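Local coordinates for protein alpha-1,2-mannosidase (Bacteroides thetaiotaomicron, PDB 2WW2) that probably hydrolyses alpha-mannosidic linkages with inversion of the anomeric centre, as a calcium-dependent glycoside hydrolase of family GH92, at residues 579-583 with 610-615. Residues are numbered along the deposited sequence; the frame is centred on the assembly and turned at random. Where two conformers were deposited one is given.
Sequences QYAHG and VMDKLY
The CA atoms of H582 and L614, 8.3 Å apart, are the closest across the two segments, where an irregular loop piece, 579-583, which makes an inverse gamma turn at A581, faces the C-terminal end of helix 600-613. With no backbone hydrogen bond between the segments, the gap is bridged by side chains, chiefly by the imidazole of H582. Its CG lies anti to the backbone N (chi1 -176°), which carries the ring across to the helix end. There V610 CG1 sits over the middle of one ring face, a CH-pi contact 3.8 Å from the centroid of the H582 ring, while L614 CD1 packs against H582 CB at 3.5 Å. The other methyl of V610 serves a second ring, CG2 lying 3.8 Å from Y580 CE2. Both imidazole nitrogens are used: NE2 of H582 meets the hydroxyl OH of Y615 at 2.8 Å, near the imidazole plane and almost straight (168°), and ND1 of H582 pairs with Y580 OH, also at 2.8 Å. The H582 and Y615 rings stand nearly perpendicular, planes at 80°, and meet rim to rim without stacking. W634 of helix 632-640 adds an edge-to-face ring contact to H582, and T631 OG1 is the stronger hydrogen-bond partner of Y615 OH. An alanine in place of H582 would probably leave both tyrosine hydroxyls without their imidazole partner and open a gap beside V610 and L614. Within the GH92 catalytic domain, this buried tyrosine-histidine-tyrosine chain joins the loop to the chain just past the helix, and the H582 side chain lies about 8 Å from a bound sodium ion; the two bonds fix the imidazole's rotation, and its choice of tautomer is probably coupled to how the two hydroxyls are turned.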
loop_
_atom_site.group_PDB
_atom_site.type_symbol
_atom_site.label_atom_id
_atom_site.label_comp_id
_atom_site.label_asym_id
_atom_site.label_seq_id
_atom_site.Cartn_x
_atom_site.Cartn_y
_atom_site.Cartn_z
ATOM N N GLN A 579 0.185 9.619 -0.424
ATOM C CA GLN A 579 1.456 10.350 -0.440
ATOM C C GLN A 579 1.218 11.836 -0.133
ATOM O O GLN A 579 1.978 12.462 0.636
ATOM C CB GLN A 579 2.176 10.186 -1.786
ATOM N N TYR A 580 0.162 12.396 -0.732
ATOM C CA TYR A 580 -0.318 13.722 -0.322
ATOM C C TYR A 580 -1.622 13.593 0.458
ATOM O O TYR A 580 -2.636 13.166 -0.089
ATOM C CB TYR A 580 -0.502 14.664 -1.518
ATOM C CG TYR A 580 -1.111 15.999 -1.124
ATOM C CD1 TYR A 580 -0.604 16.728 -0.044
ATOM C CD2 TYR A 580 -2.197 16.526 -1.824
ATOM C CE1 TYR A 580 -1.166 17.963 0.331
ATOM C CE2 TYR A 580 -2.760 17.743 -1.462
ATOM C CZ TYR A 580 -2.245 18.457 -0.388
ATOM O OH TYR A 580 -2.815 19.655 -0.032
ATOM N N ALA A 581 -1.601 13.943 1.738
ATOM C CA ALA A 581 -2.802 13.792 2.546
ATOM C C ALA A 581 -3.578 15.102 2.548
ATOM O O ALA A 581 -3.584 15.830 3.537
ATOM C CB ALA A 581 -2.445 13.372 3.972
ATOM N N HIS A 582 -4.217 15.409 1.429
ATOM C CA HIS A 582 -4.932 16.675 1.322
ATOM C C HIS A 582 -5.956 16.802 2.458
ATOM O O HIS A 582 -6.799 15.935 2.658
ATOM C CB HIS A 582 -5.614 16.827 -0.039
ATOM C CG HIS A 582 -6.278 18.160 -0.217
ATOM N ND1 HIS A 582 -5.566 19.342 -0.229
ATOM C CD2 HIS A 582 -7.584 18.504 -0.359
ATOM C CE1 HIS A 582 -6.400 20.356 -0.390
ATOM N NE2 HIS A 582 -7.632 19.873 -0.472
ATOM N N GLY A 583 -5.864 17.885 3.209
ATOM C CA GLY A 583 -6.735 18.080 4.353
ATOM C C GLY A 583 -5.985 17.912 5.660
ATOM O O GLY A 583 -6.381 18.478 6.682
ATOM N N VAL A 610 -5.161 19.681 -7.693
ATOM C CA VAL A 610 -5.948 19.361 -6.494
ATOM C C VAL A 610 -7.391 19.907 -6.586
ATOM O O VAL A 610 -8.351 19.204 -6.308
ATOM C CB VAL A 610 -5.250 19.868 -5.199
ATOM C CG1 VAL A 610 -6.222 19.859 -4.016
ATOM C CG2 VAL A 610 -4.003 19.002 -4.876
ATOM N N MET A 611 -7.548 21.159 -6.998
ATOM C CA MET A 611 -8.886 21.736 -7.097
ATOM C C MET A 611 -9.753 20.943 -8.071
ATOM O O MET A 611 -10.944 20.738 -7.816
ATOM C CB MET A 611 -8.833 23.223 -7.479
ATOM C CG MET A 611 -8.245 24.106 -6.376
ATOM S SD MET A 611 -8.664 25.858 -6.479
ATOM C CE MET A 611 -7.535 26.479 -7.729
ATOM N N ASP A 612 -9.161 20.492 -9.168
ATOM C CA ASP A 612 -9.906 19.725 -10.172
ATOM C C ASP A 612 -10.194 18.301 -9.701
ATOM O O ASP A 612 -11.260 17.759 -9.973
ATOM C CB ASP A 612 -9.122 19.649 -11.488
ATOM C CG ASP A 612 -9.149 20.960 -12.288
ATOM O OD1 ASP A 612 -9.947 21.879 -11.982
ATOM O OD2 ASP A 612 -8.353 21.065 -13.250
ATOM N N LYS A 613 -9.242 17.675 -9.017
ATOM C CA LYS A 613 -9.351 16.231 -8.766
ATOM C C LYS A 613 -9.915 15.810 -7.411
ATOM O O LYS A 613 -10.455 14.714 -7.293
ATOM C CB LYS A 613 -8.008 15.552 -9.030
ATOM C CG LYS A 613 -7.794 15.402 -10.527
ATOM C CD LYS A 613 -6.357 15.381 -10.925
ATOM C CE LYS A 613 -6.301 15.044 -12.439
ATOM N NZ LYS A 613 -4.923 14.992 -12.909
ATOM N N LEU A 614 -9.809 16.672 -6.405
ATOM C CA LEU A 614 -10.208 16.305 -5.051
ATOM C C LEU A 614 -11.486 16.978 -4.551
ATOM O O LEU A 614 -11.813 16.892 -3.352
ATOM C CB LEU A 614 -9.073 16.622 -4.086
ATOM C CG LEU A 614 -7.797 15.809 -4.330
ATOM C CD1 LEU A 614 -6.850 16.066 -3.188
ATOM C CD2 LEU A 614 -8.106 14.299 -4.459
ATOM N N TYR A 615 -12.209 17.634 -5.460
ATOM C CA TYR A 615 -13.438 18.338 -5.081
ATOM C C TYR A 615 -14.548 18.140 -6.097
ATOM O O TYR A 615 -14.312 18.073 -7.318
ATOM C CB TYR A 615 -13.200 19.854 -4.956
ATOM C CG TYR A 615 -12.380 20.257 -3.768
ATOM C CD1 TYR A 615 -12.981 20.518 -2.549
ATOM C CD2 TYR A 615 -10.991 20.339 -3.856
ATOM C CE1 TYR A 615 -12.225 20.876 -1.452
ATOM C CE2 TYR A 615 -10.234 20.684 -2.772
ATOM C CZ TYR A 615 -10.842 20.950 -1.572
ATOM O OH TYR A 615 -10.066 21.309 -0.482
#